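Local coordinates for protein lectin (Trichosanthes anguina, PDB 4HR6) that forms part of a three-chain, nontoxic seed lectin homologous to type II ribosome-inactivating proteins, probably as a counterpart of their A chain, at residues E23-V28 with D148-I153; L61-T66 with L105-I110; S154-A159 with S169-Y174. All blocks are in the same frame, centred on the assembly; numbering follows the deposited sequence.

Interaction 1 (E23-V28 with D148-I153); sequences EDMVAV and DNWSEI
M25 and W150 meet across a contact that contains no hydrogen bond, a worked example of how one large aromatic ring can tie a turn to a helix. The apolar part is small: M25 CB lies 3.9 Å from W150 CH2, approaching the benzo end of the indole obliquely. Beyond CG the methionine chain runs extended and leads away from the helix, yet its sulfur stays near the ring. M25 SD is 5.2 Å from the centroid of the six-membered ring and 43° off its normal, an oblique Met-aromatic contact. The polar backbone contributes at the edge, where D24 O sits near the ring plane, 3.9 Å from W150 CZ3. W150 reaches this far because its CG is anti to the backbone N (chi1 177°). At the other end of the indole, NE1 is hydrogen-bonded to L197 O, which limits how the ring can turn. M25 also takes part, with V26, in a G1 beta bulge facing D21. The bulge leads into strand 26-32 of the N-terminal mixed sheet, while W150 projects from the long helix 141-159; at the end of helix 103-119 and just beyond, K119 makes a cation-pi contact with the indole and F120 meets it with its ring plane steeply inclined.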
ATOM      1  N   GLU B  23      -8.779  16.255 -11.987  1.00 38.98           N
ATOM      2  CA  GLU B  23      -9.109  16.745 -10.669  1.00 41.72           C
ATOM      3  C   GLU B  23      -9.827  15.704  -9.787  1.00 42.63           C
ATOM      4  O   GLU B  23      -9.579  15.662  -8.586  1.00 45.26           O
ATOM      5  CB  GLU B  23      -9.933  18.025 -10.794  1.00 44.65           C
ATOM      6  CG  GLU B  23      -9.675  18.990  -9.664  1.00 49.97           C
ATOM      7  CD  GLU B  23     -10.360  20.315  -9.877  1.00 50.94           C
ATOM      8  OE1 GLU B  23     -11.340  20.583  -9.144  1.00 60.19           O
ATOM      9  OE2 GLU B  23      -9.920  21.065 -10.777  1.00 45.35           O
ATOM     10  N   ASP B  24     -10.701  14.885 -10.378  1.00 40.73           N
ATOM     11  CA  ASP B  24     -11.441  13.828  -9.664  1.00 39.76           C
ATOM     12  C   ASP B  24     -11.005  12.436 -10.118  1.00 38.95           C
ATOM     13  O   ASP B  24     -11.462  11.424  -9.589  1.00 40.04           O
ATOM     14  CB  ASP B  24     -12.950  13.953  -9.925  1.00 43.01           C
ATOM     15  CG  ASP B  24     -13.560  15.257  -9.377  1.00 48.48           C
ATOM     16  OD1 ASP B  24     -13.021  15.866  -8.428  1.00 54.59           O
ATOM     17  OD2 ASP B  24     -14.606  15.671  -9.898  1.00 51.32           O
ATOM     18  N   MET B  25     -10.131  12.384 -11.111  1.00 35.28           N
ATOM     19  CA  MET B  25      -9.790  11.141 -11.777  1.00 36.85           C
ATOM     20  C   MET B  25     -11.012  10.282 -12.116  1.00 35.79           C
ATOM     21  O   MET B  25     -11.098   9.110 -11.742  1.00 35.61           O
ATOM     22  CB  MET B  25      -8.742  10.343 -10.985  1.00 40.40           C
ATOM     23  CG  MET B  25      -7.834   9.543 -11.929  1.00 42.11           C
ATOM     24  SD  MET B  25      -6.651   8.507 -11.074  1.00 52.51           S
ATOM     25  CE  MET B  25      -6.194   7.402 -12.409  1.00 49.53           C
ATOM     26  N   VAL B  26     -11.956  10.887 -12.826  1.00 32.54           N
ATOM     27  CA  VAL B  26     -13.098  10.159 -13.347  1.00 32.51           C
ATOM     28  C   VAL B  26     -13.146  10.331 -14.855  1.00 31.62           C
ATOM     29  O   VAL B  26     -12.699  11.352 -15.391  1.00 30.44           O
ATOM     30  CB  VAL B  26     -14.444  10.639 -12.763  1.00 34.43           C
ATOM     31  CG1 VAL B  26     -14.543  10.274 -11.288  1.00 35.26           C
ATOM     32  CG2 VAL B  26     -14.634  12.147 -12.974  1.00 34.28           C
ATOM     33  N   ALA B  27     -13.714   9.333 -15.518  1.00 28.23           N
ATOM     34  CA  ALA B  27     -14.021   9.420 -16.928  1.00 28.87           C
ATOM     35  C   ALA B  27     -15.201  10.364 -17.125  1.00 25.84           C
ATOM     36  O   ALA B  27     -16.178  10.265 -16.430  1.00 27.36           O
ATOM     37  CB  ALA B  27     -14.354   8.043 -17.465  1.00 28.75           C
ATOM     38  N   VAL B  28     -15.093  11.288 -18.061  1.00 27.56           N
ATOM     39  CA  VAL B  28     -16.186  12.241 -18.311  1.00 27.66           C
ATOM     40  C   VAL B  28     -16.834  12.138 -19.690  1.00 25.77           C
ATOM     41  O   VAL B  28     -17.971  12.564 -19.869  1.00 26.94           O
ATOM     42  CB  VAL B  28     -15.734  13.707 -18.094  1.00 27.84           C
ATOM     43  CG1 VAL B  28     -15.208  13.893 -16.694  1.00 29.30           C
ATOM     44  CG2 VAL B  28     -14.688  14.130 -19.096  1.00 30.94           C
ATOM     45  N   ASP B 148     -14.105   1.724  -3.565  1.00 29.77           N
ATOM     46  CA  ASP B 148     -15.053   2.521  -2.817  1.00 33.31           C
ATOM     47  C   ASP B 148     -14.402   3.453  -1.777  1.00 33.74           C
ATOM     48  O   ASP B 148     -15.007   4.454  -1.393  1.00 33.61           O
ATOM     49  CB  ASP B 148     -16.077   1.612  -2.134  1.00 34.74           C
ATOM     50  CG  ASP B 148     -17.030   0.941  -3.120  1.00 37.73           C
ATOM     51  OD1 ASP B 148     -17.102   1.334  -4.302  1.00 38.14           O
ATOM     52  OD2 ASP B 148     -17.717   0.005  -2.694  1.00 40.37           O
ATOM     53  N   ASN B 149     -13.193   3.139  -1.316  1.00 31.94           N
ATOM     54  CA  ASN B 149     -12.530   3.950  -0.267  1.00 28.37           C
ATOM     55  C   ASN B 149     -11.381   4.825  -0.717  1.00 27.59           C
ATOM     56  O   ASN B 149     -10.732   5.450   0.114  1.00 28.15           O
ATOM     57  CB  ASN B 149     -12.034   3.033   0.851  1.00 31.03           C
ATOM     58  CG  ASN B 149     -13.158   2.544   1.729  1.00 30.75           C
ATOM     59  OD1 ASN B 149     -13.750   3.314   2.456  1.00 34.69           O
ATOM     60  ND2 ASN B 149     -13.472   1.282   1.644  1.00 33.26           N
ATOM     61  N   TRP B 150     -11.110   4.888  -2.023  1.00 27.58           N
ATOM     62  CA  TRP B 150      -9.942   5.631  -2.519  1.00 28.12           C
ATOM     63  C   TRP B 150      -9.908   7.092  -2.092  1.00 28.92           C
ATOM     64  O   TRP B 150      -8.853   7.628  -1.740  1.00 31.21           O
ATOM     65  CB  TRP B 150      -9.902   5.569  -4.040  1.00 27.58           C
ATOM     66  CG  TRP B 150      -8.817   6.338  -4.640  1.00 26.66           C
ATOM     67  CD1 TRP B 150      -7.492   6.082  -4.539  1.00 27.99           C
ATOM     68  CD2 TRP B 150      -8.941   7.488  -5.490  1.00 26.83           C
ATOM     69  NE1 TRP B 150      -6.771   7.003  -5.267  1.00 27.20           N
ATOM     70  CE2 TRP B 150      -7.636   7.883  -5.851  1.00 26.37           C
ATOM     71  CE3 TRP B 150     -10.029   8.230  -5.966  1.00 28.01           C
ATOM     72  CZ2 TRP B 150      -7.378   8.984  -6.671  1.00 28.66           C
ATOM     73  CZ3 TRP B 150      -9.779   9.326  -6.785  1.00 29.24           C
ATOM     74  CH2 TRP B 150      -8.461   9.685  -7.140  1.00 30.08           C
ATOM     75  N   SER B 151     -11.061   7.749  -2.175  1.00 28.51           N
ATOM     76  CA  SER B 151     -11.163   9.140  -1.772  1.00 29.05           C
ATOM     77  C   SER B 151     -10.832   9.323  -0.304  1.00 26.43           C
ATOM     78  O   SER B 151     -10.064  10.191   0.065  1.00 27.55           O
ATOM     79  CB  SER B 151     -12.578   9.670  -2.028  1.00 30.67           C
ATOM     80  OG  SER B 151     -12.621  11.032  -1.659  1.00 32.40           O
ATOM     81  N   GLU B 152     -11.445   8.495   0.518  1.00 29.38           N
ATOM     82  CA  GLU B 152     -11.260   8.507   1.958  1.00 31.43           C
ATOM     83  C   GLU B 152      -9.823   8.138   2.365  1.00 32.59           C
ATOM     84  O   GLU B 152      -9.270   8.754   3.273  1.00 32.90           O
ATOM     85  CB  GLU B 152     -12.247   7.522   2.567  1.00 32.83           C
ATOM     86  CG  GLU B 152     -12.297   7.487   4.077  1.00 37.17           C
ATOM     87  CD  GLU B 152     -12.730   8.801   4.713  1.00 38.92           C
ATOM     88  OE1 GLU B 152     -13.399   9.614   4.055  1.00 40.60           O
ATOM     89  OE2 GLU B 152     -12.392   9.011   5.894  1.00 44.97           O
ATOM     90  N   ILE B 153      -9.233   7.139   1.698  1.00 29.30           N
ATOM     91  CA  ILE B 153      -7.822   6.779   1.920  1.00 28.51           C
ATOM     92  C   ILE B 153      -6.924   7.926   1.558  1.00 26.91           C
ATOM     93  O   ILE B 153      -6.011   8.256   2.302  1.00 28.63           O
ATOM     94  CB  ILE B 153      -7.387   5.556   1.075  1.00 29.32           C
ATOM     95  CG1 ILE B 153      -8.002   4.285   1.635  1.00 30.54           C
ATOM     96  CG2 ILE B 153      -5.869   5.400   1.008  1.00 29.92           C
ATOM     97  CD1 ILE B 153      -7.920   3.115   0.677  1.00 31.90           C
TER

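Interaction 2 (L61-T66 with L105-I110); sequences LNFDNT and LSFLVI
F107 stands on helix 103-119 of the ribosome-inactivating-protein fold and meets L61 and F63, in the loop that joins strand 57-60 to helix 67-74. Its CB leaves the helix toward that loop, and the ring beyond CG is where contact begins. CD1 comes first, 4.1 Å from F63 CE1. One atom farther along the same side of the ring, CE1 lies 4.0 Å from L61 CD1. Both partners approach the F107 ring obliquely, whereas F107 CD1 lies at the edge of the F63 ring, close to its plane. The two phenylalanines therefore do not stack in parallel. L61 CB lies over one face of the F63 ring, offset toward the rim, and both loop side chains face F107. Around this apolar cluster, F41 meets the F107 ring, and L70 of helix 67-74 packs against both phenylalanines. The loop then passes into that helix through an Asx turn, with T66 at the N-cap position. D64 OD1 grips T66 twice: it accepts from OG1 of T66 at 2.7 Å through its syn lone pair, and from the backbone N of T66 at 3.0 Å on the anti side, 25° out of the carboxylate plane.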
ATOM      1  N   LEU B  61     -25.271  11.096 -21.850  1.00 32.60           N
ATOM      2  CA  LEU B  61     -25.766   9.788 -21.420  1.00 31.87           C
ATOM      3  C   LEU B  61     -26.763   9.966 -20.292  1.00 31.81           C
ATOM      4  O   LEU B  61     -26.760  10.981 -19.610  1.00 32.43           O
ATOM      5  CB  LEU B  61     -24.587   8.890 -20.996  1.00 30.82           C
ATOM      6  CG  LEU B  61     -23.594   8.700 -22.142  1.00 31.71           C
ATOM      7  CD1 LEU B  61     -22.260   8.146 -21.689  1.00 33.61           C
ATOM      8  CD2 LEU B  61     -24.185   7.829 -23.244  1.00 32.30           C
ATOM      9  N   ASN B  62     -27.630   8.984 -20.108  1.00 33.19           N
ATOM     10  CA  ASN B  62     -28.644   9.043 -19.070  1.00 36.12           C
ATOM     11  C   ASN B  62     -28.219   8.306 -17.802  1.00 35.10           C
ATOM     12  O   ASN B  62     -29.041   7.745 -17.102  1.00 36.94           O
ATOM     13  CB  ASN B  62     -29.992   8.525 -19.590  1.00 42.00           C
ATOM     14  CG  ASN B  62     -29.929   7.084 -20.062  1.00 48.86           C
ATOM     15  OD1 ASN B  62     -28.890   6.605 -20.543  1.00 53.75           O
ATOM     16  ND2 ASN B  62     -31.055   6.385 -19.950  1.00 55.88           N
ATOM     17  N   PHE B  63     -26.919   8.334 -17.515  1.00 31.75           N
ATOM     18  CA  PHE B  63     -26.380   7.882 -16.235  1.00 29.75           C
ATOM     19  C   PHE B  63     -25.083   8.640 -15.993  1.00 29.82           C
ATOM     20  O   PHE B  63     -24.533   9.262 -16.917  1.00 30.52           O
ATOM     21  CB  PHE B  63     -26.108   6.367 -16.224  1.00 28.99           C
ATOM     22  CG  PHE B  63     -25.416   5.863 -17.449  1.00 26.90           C
ATOM     23  CD1 PHE B  63     -24.055   5.880 -17.547  1.00 27.71           C
ATOM     24  CD2 PHE B  63     -26.151   5.392 -18.520  1.00 28.37           C
ATOM     25  CE1 PHE B  63     -23.423   5.417 -18.687  1.00 28.38           C
ATOM     26  CE2 PHE B  63     -25.540   4.939 -19.663  1.00 27.51           C
ATOM     27  CZ  PHE B  63     -24.172   4.949 -19.752  1.00 28.89           C
ATOM     28  N   ASP B  64     -24.607   8.599 -14.754  1.00 29.52           N
ATOM     29  CA  ASP B  64     -23.414   9.337 -14.393  1.00 31.83           C
ATOM     30  C   ASP B  64     -22.243   8.384 -14.132  1.00 31.14           C
ATOM     31  O   ASP B  64     -22.370   7.159 -14.286  1.00 31.66           O
ATOM     32  CB  ASP B  64     -23.691  10.361 -13.278  1.00 32.73           C
ATOM     33  CG  ASP B  64     -23.997   9.754 -11.953  1.00 33.85           C
ATOM     34  OD1 ASP B  64     -23.342   8.769 -11.558  1.00 38.09           O
ATOM     35  OD2 ASP B  64     -24.864  10.313 -11.258  1.00 32.45           O
ATOM     36  N   ASN B  65     -21.089   8.953 -13.831  1.00 29.92           N
ATOM     37  CA  ASN B  65     -19.877   8.174 -13.756  1.00 30.45           C
ATOM     38  C   ASN B  65     -19.617   7.573 -12.382  1.00 30.16           C
ATOM     39  O   ASN B  65     -18.538   7.095 -12.128  1.00 30.92           O
ATOM     40  CB  ASN B  65     -18.676   8.993 -14.243  1.00 28.95           C
ATOM     41  CG  ASN B  65     -18.488  10.279 -13.487  1.00 27.43           C
ATOM     42  OD1 ASN B  65     -18.902  10.407 -12.357  1.00 26.13           O
ATOM     43  ND2 ASN B  65     -17.818  11.230 -14.108  1.00 27.30           N
ATOM     44  N   THR B  66     -20.577   7.631 -11.476  1.00 30.48           N
ATOM     45  CA  THR B  66     -20.395   6.967 -10.188  1.00 31.50           C
ATOM     46  C   THR B  66     -20.639   5.473 -10.415  1.00 31.42           C
ATOM     47  O   THR B  66     -21.417   5.076 -11.304  1.00 28.81           O
ATOM     48  CB  THR B  66     -21.389   7.438  -9.132  1.00 30.87           C
ATOM     49  OG1 THR B  66     -22.718   7.127  -9.570  1.00 30.53           O
ATOM     50  CG2 THR B  66     -21.258   8.945  -8.871  1.00 32.60           C
ATOM     51  N   LEU B 105     -22.307  -1.496 -18.775  1.00 32.17           N
ATOM     52  CA  LEU B 105     -21.466  -2.658 -18.519  1.00 33.85           C
ATOM     53  C   LEU B 105     -20.054  -2.441 -19.038  1.00 30.84           C
ATOM     54  O   LEU B 105     -19.077  -2.702 -18.328  1.00 30.84           O
ATOM     55  CB  LEU B 105     -22.069  -3.884 -19.200  1.00 38.84           C
ATOM     56  CG  LEU B 105     -21.336  -5.195 -18.912  1.00 47.58           C
ATOM     57  CD1 LEU B 105     -21.871  -5.769 -17.611  1.00 50.14           C
ATOM     58  CD2 LEU B 105     -21.493  -6.188 -20.065  1.00 51.49           C
ATOM     59  N   SER B 106     -19.951  -1.951 -20.270  1.00 27.84           N
ATOM     60  CA  SER B 106     -18.649  -1.746 -20.899  1.00 27.38           C
ATOM     61  C   SER B 106     -17.835  -0.693 -20.152  1.00 28.23           C
ATOM     62  O   SER B 106     -16.640  -0.879 -19.967  1.00 25.63           O
ATOM     63  CB  SER B 106     -18.802  -1.417 -22.382  1.00 27.94           C
ATOM     64  OG  SER B 106     -19.596  -2.404 -23.035  1.00 29.44           O
ATOM     65  N   PHE B 107     -18.489   0.376 -19.678  1.00 28.03           N
ATOM     66  CA  PHE B 107     -17.802   1.368 -18.851  1.00 29.02           C
ATOM     67  C   PHE B 107     -17.255   0.760 -17.539  1.00 28.81           C
ATOM     68  O   PHE B 107     -16.137   1.030 -17.139  1.00 28.50           O
ATOM     69  CB  PHE B 107     -18.708   2.570 -18.540  1.00 29.62           C
ATOM     70  CG  PHE B 107     -18.654   3.656 -19.585  1.00 30.37           C
ATOM     71  CD1 PHE B 107     -19.807   4.097 -20.207  1.00 31.45           C
ATOM     72  CD2 PHE B 107     -17.448   4.235 -19.937  1.00 31.69           C
ATOM     73  CE1 PHE B 107     -19.753   5.108 -21.167  1.00 33.16           C
ATOM     74  CE2 PHE B 107     -17.386   5.239 -20.901  1.00 32.26           C
ATOM     75  CZ  PHE B 107     -18.537   5.671 -21.511  1.00 32.54           C
ATOM     76  N   LEU B 108     -18.050  -0.062 -16.884  1.00 29.01           N
ATOM     77  CA  LEU B 108     -17.608  -0.751 -15.664  1.00 29.81           C
ATOM     78  C   LEU B 108     -16.311  -1.563 -15.870  1.00 29.34           C
ATOM     79  O   LEU B 108     -15.377  -1.504 -15.056  1.00 28.12           O
ATOM     80  CB  LEU B 108     -18.727  -1.645 -15.171  1.00 30.44           C
ATOM     81  CG  LEU B 108     -19.554  -1.283 -13.935  1.00 31.13           C
ATOM     82  CD1 LEU B 108     -19.336   0.105 -13.404  1.00 31.25           C
ATOM     83  CD2 LEU B 108     -21.037  -1.566 -14.175  1.00 31.24           C
ATOM     84  N   VAL B 109     -16.230  -2.268 -16.989  1.00 28.15           N
ATOM     85  CA  VAL B 109     -15.023  -3.000 -17.326  1.00 27.92           C
ATOM     86  C   VAL B 109     -13.831  -2.067 -17.524  1.00 27.83           C
ATOM     87  O   VAL B 109     -12.758  -2.249 -16.929  1.00 26.57           O
ATOM     88  CB  VAL B 109     -15.241  -3.854 -18.590  1.00 29.36           C
ATOM     89  CG1 VAL B 109     -13.952  -4.521 -19.011  1.00 30.61           C
ATOM     90  CG2 VAL B 109     -16.323  -4.910 -18.351  1.00 29.78           C
ATOM     91  N   ILE B 110     -14.026  -1.056 -18.367  1.00 28.53           N
ATOM     92  CA  ILE B 110     -12.947  -0.186 -18.783  1.00 27.22           C
ATOM     93  C   ILE B 110     -12.440   0.655 -17.609  1.00 27.13           C
ATOM     94  O   ILE B 110     -11.240   0.768 -17.400  1.00 28.43           O
ATOM     95  CB  ILE B 110     -13.391   0.711 -19.954  1.00 30.22           C
ATOM     96  CG1 ILE B 110     -13.499  -0.116 -21.228  1.00 31.40           C
ATOM     97  CG2 ILE B 110     -12.399   1.843 -20.166  1.00 30.56           C
ATOM     98  CD1 ILE B 110     -14.427   0.469 -22.258  1.00 32.91           C
TER

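Interaction 3 (S154-A159 with S169-Y174); sequences SLQIQA and SVVELY
Q156 and S169 join the last turns of helix 141-159 to strand 166-174, which pairs with strand 180-185 in a two-stranded antiparallel sheet: a helix packed on a beta hairpin. The closer part of the contact is the glutamine amide against the S169 backbone and CB. Q156 NE2 approaches S169 CB at 3.7 Å, and Q156 CD lies 3.8 Å from S169 N. The chain bends at chi2 (-53°), bringing the amide round to the strand. Its stronger polar partners lie just beyond the two segments: NE2 is bonded to E152 OE2, one turn back on the helix, and OE1 to the backbone N of G168. With both ends of the amide engaged, its rotation is well defined. Looser is the apolar side, where V171 turns its side chain toward the helix but stays 4.4 Å away, CG2 to Q156 CG; it also packs on N149 and I153, earlier on the helix. V170, by contrast, points away from the helix, touches E182 and D184 on strand 180-185, and is exposed. S169 lies at a corner of the chain, partly exposed, and its OG makes a weak bond to V170 O. Across the contact itself there is a single hydrogen bond, also weak: S169 N to Q156 OE1, 3.4 Å long with an angle of 132° at the hydrogen.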
ATOM      1  N   SER B 154      -7.150   8.534   0.409  1.00 26.95           N
ATOM      2  CA  SER B 154      -6.369   9.718   0.076  1.00 27.19           C
ATOM      3  C   SER B 154      -6.471  10.819   1.154  1.00 26.79           C
ATOM      4  O   SER B 154      -5.489  11.442   1.494  1.00 24.78           O
ATOM      5  CB  SER B 154      -6.818  10.311  -1.259  1.00 28.26           C
ATOM      6  OG  SER B 154      -6.734   9.409  -2.325  1.00 25.76           O
ATOM      7  N   LEU B 155      -7.678  11.091   1.647  1.00 28.69           N
ATOM      8  CA  LEU B 155      -7.864  12.090   2.706  1.00 27.99           C
ATOM      9  C   LEU B 155      -7.075  11.713   3.957  1.00 28.61           C
ATOM     10  O   LEU B 155      -6.420  12.556   4.549  1.00 28.34           O
ATOM     11  CB  LEU B 155      -9.349  12.226   3.096  1.00 28.51           C
ATOM     12  CG  LEU B 155      -9.664  13.147   4.286  1.00 30.90           C
ATOM     13  CD1 LEU B 155      -9.276  14.581   4.017  1.00 33.61           C
ATOM     14  CD2 LEU B 155     -11.140  13.117   4.605  1.00 34.13           C
ATOM     15  N   GLN B 156      -7.163  10.453   4.372  1.00 28.62           N
ATOM     16  CA  GLN B 156      -6.498  10.034   5.589  1.00 32.50           C
ATOM     17  C   GLN B 156      -4.977  10.053   5.477  1.00 34.10           C
ATOM     18  O   GLN B 156      -4.286  10.343   6.453  1.00 34.24           O
ATOM     19  CB  GLN B 156      -6.990   8.656   6.032  1.00 33.94           C
ATOM     20  CG  GLN B 156      -8.476   8.599   6.349  1.00 36.61           C
ATOM     21  CD  GLN B 156      -8.919   9.651   7.351  1.00 38.55           C
ATOM     22  OE1 GLN B 156      -8.149  10.077   8.211  1.00 38.76           O
ATOM     23  NE2 GLN B 156     -10.165  10.088   7.227  1.00 41.07           N
ATOM     24  N   ILE B 157      -4.447   9.770   4.291  1.00 34.19           N
ATOM     25  CA  ILE B 157      -3.010   9.902   4.089  1.00 33.64           C
ATOM     26  C   ILE B 157      -2.578  11.341   4.328  1.00 32.09           C
ATOM     27  O   ILE B 157      -1.587  11.598   5.025  1.00 32.38           O
ATOM     28  CB  ILE B 157      -2.577   9.459   2.678  1.00 32.86           C
ATOM     29  CG1 ILE B 157      -2.716   7.950   2.558  1.00 32.91           C
ATOM     30  CG2 ILE B 157      -1.122   9.853   2.396  1.00 32.89           C
ATOM     31  CD1 ILE B 157      -2.476   7.423   1.160  1.00 34.37           C
ATOM     32  N   GLN B 158      -3.292  12.280   3.714  1.00 32.33           N
ATOM     33  CA  GLN B 158      -2.965  13.694   3.895  1.00 30.94           C
ATOM     34  C   GLN B 158      -3.127  14.133   5.345  1.00 30.88           C
ATOM     35  O   GLN B 158      -2.271  14.829   5.900  1.00 29.94           O
ATOM     36  CB  GLN B 158      -3.773  14.563   2.948  1.00 32.97           C
ATOM     37  CG  GLN B 158      -3.276  14.443   1.500  1.00 32.92           C
ATOM     38  CD  GLN B 158      -4.348  14.701   0.448  1.00 34.29           C
ATOM     39  OE1 GLN B 158      -5.028  15.728   0.467  1.00 36.10           O
ATOM     40  NE2 GLN B 158      -4.484  13.775  -0.492  1.00 33.78           N
ATOM     41  N   ALA B 159      -4.198  13.674   5.966  1.00 29.73           N
ATOM     42  CA  ALA B 159      -4.496  14.003   7.331  1.00 30.30           C
ATOM     43  C   ALA B 159      -3.431  13.466   8.289  1.00 35.62           C
ATOM     44  O   ALA B 159      -3.095  14.113   9.282  1.00 37.11           O
ATOM     45  CB  ALA B 159      -5.853  13.445   7.689  1.00 29.72           C
ATOM     46  N   SER B 169      -9.568   8.667  10.927  1.00 44.30           N
ATOM     47  CA  SER B 169     -10.680   7.752  10.918  1.00 45.64           C
ATOM     48  C   SER B 169     -10.233   6.384  10.379  1.00 45.34           C
ATOM     49  O   SER B 169      -9.304   6.294   9.578  1.00 47.93           O
ATOM     50  CB  SER B 169     -11.820   8.363  10.087  1.00 49.04           C
ATOM     51  OG  SER B 169     -12.491   7.386   9.313  1.00 57.55           O
ATOM     52  N   VAL B 170     -10.897   5.328  10.826  1.00 42.35           N
ATOM     53  CA  VAL B 170     -10.602   3.971  10.372  1.00 44.50           C
ATOM     54  C   VAL B 170     -11.137   3.740   8.960  1.00 42.82           C
ATOM     55  O   VAL B 170     -12.233   4.169   8.639  1.00 42.11           O
ATOM     56  CB  VAL B 170     -11.215   2.936  11.337  1.00 46.47           C
ATOM     57  CG1 VAL B 170     -11.115   1.526  10.777  1.00 49.73           C
ATOM     58  CG2 VAL B 170     -10.522   3.014  12.688  1.00 47.71           C
ATOM     59  N   VAL B 171     -10.338   3.091   8.113  1.00 40.50           N
ATOM     60  CA  VAL B 171     -10.807   2.589   6.818  1.00 37.91           C
ATOM     61  C   VAL B 171     -10.956   1.067   6.888  1.00 37.89           C
ATOM     62  O   VAL B 171     -10.072   0.390   7.380  1.00 39.80           O
ATOM     63  CB  VAL B 171      -9.807   2.919   5.705  1.00 38.25           C
ATOM     64  CG1 VAL B 171     -10.297   2.365   4.372  1.00 40.21           C
ATOM     65  CG2 VAL B 171      -9.576   4.426   5.617  1.00 39.77           C
ATOM     66  N   GLU B 172     -12.060   0.549   6.360  1.00 38.18           N
ATOM     67  CA  GLU B 172     -12.376  -0.864   6.379  1.00 41.31           C
ATOM     68  C   GLU B 172     -12.046  -1.503   5.043  1.00 38.82           C
ATOM     69  O   GLU B 172     -12.732  -1.276   4.057  1.00 38.75           O
ATOM     70  CB  GLU B 172     -13.863  -1.064   6.678  1.00 45.16           C
ATOM     71  CG  GLU B 172     -14.346  -0.242   7.858  1.00 50.75           C
ATOM     72  CD  GLU B 172     -15.667  -0.723   8.416  1.00 53.62           C
ATOM     73  OE1 GLU B 172     -16.653  -0.810   7.660  1.00 61.93           O
ATOM     74  OE2 GLU B 172     -15.712  -1.014   9.617  1.00 56.47           O
ATOM     75  N   LEU B 173     -10.979  -2.292   5.009  1.00 39.29           N
ATOM     76  CA  LEU B 173     -10.609  -3.025   3.804  1.00 39.17           C
ATOM     77  C   LEU B 173     -10.745  -4.523   4.013  1.00 38.79           C
ATOM     78  O   LEU B 173     -10.765  -5.003   5.141  1.00 40.65           O
ATOM     79  CB  LEU B 173      -9.186  -2.691   3.400  1.00 39.94           C
ATOM     80  CG  LEU B 173      -8.898  -1.242   3.012  1.00 41.92           C
ATOM     81  CD1 LEU B 173      -7.441  -1.128   2.597  1.00 42.81           C
ATOM     82  CD2 LEU B 173      -9.814  -0.772   1.890  1.00 42.62           C
ATOM     83  N   TYR B 174     -10.858  -5.247   2.909  1.00 38.07           N
ATOM     84  CA  TYR B 174     -10.935  -6.687   2.917  1.00 37.33           C
ATOM     85  C   TYR B 174      -9.733  -7.293   2.233  1.00 38.24           C
ATOM     86  O   TYR B 174      -9.199  -6.710   1.304  1.00 35.77           O
ATOM     87  CB  TYR B 174     -12.210  -7.146   2.220  1.00 38.88           C
ATOM     88  CG  TYR B 174     -13.422  -6.845   3.029  1.00 40.26           C
ATOM     89  CD1 TYR B 174     -14.085  -5.637   2.890  1.00 42.18           C
ATOM     90  CD2 TYR B 174     -13.891  -7.751   3.972  1.00 44.00           C
ATOM     91  CE1 TYR B 174     -15.205  -5.340   3.641  1.00 44.33           C
ATOM     92  CE2 TYR B 174     -15.010  -7.465   4.737  1.00 45.83           C
ATOM     93  CZ  TYR B 174     -15.660  -6.259   4.566  1.00 47.42           C
ATOM     94  OH  TYR B 174     -16.771  -5.960   5.320  1.00 49.43           O
TER

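Overall arrangement
Interactions 1 and 3 share helix 141-159, with centres about 13 Å apart; N149 and I153 of the first pack on V171 of the third, so the helix serves the N-terminal sheet region and the C-terminal hairpin in turn. Interaction 2 is nested along the chain inside the loop closed by interaction 1, its centre about 15 Å away, and the two meet where N65 ND2 lies 3.0 Å from A27 O in a probable hydrogen bond. Interactions 2 and 3 do not touch: the two contacts lie on opposite sides of the chain's centre, their nearest atoms about 16 Å apart. Interactions 1 and 3 also adjoin other chains of the assembly, whereas none touches interaction 2.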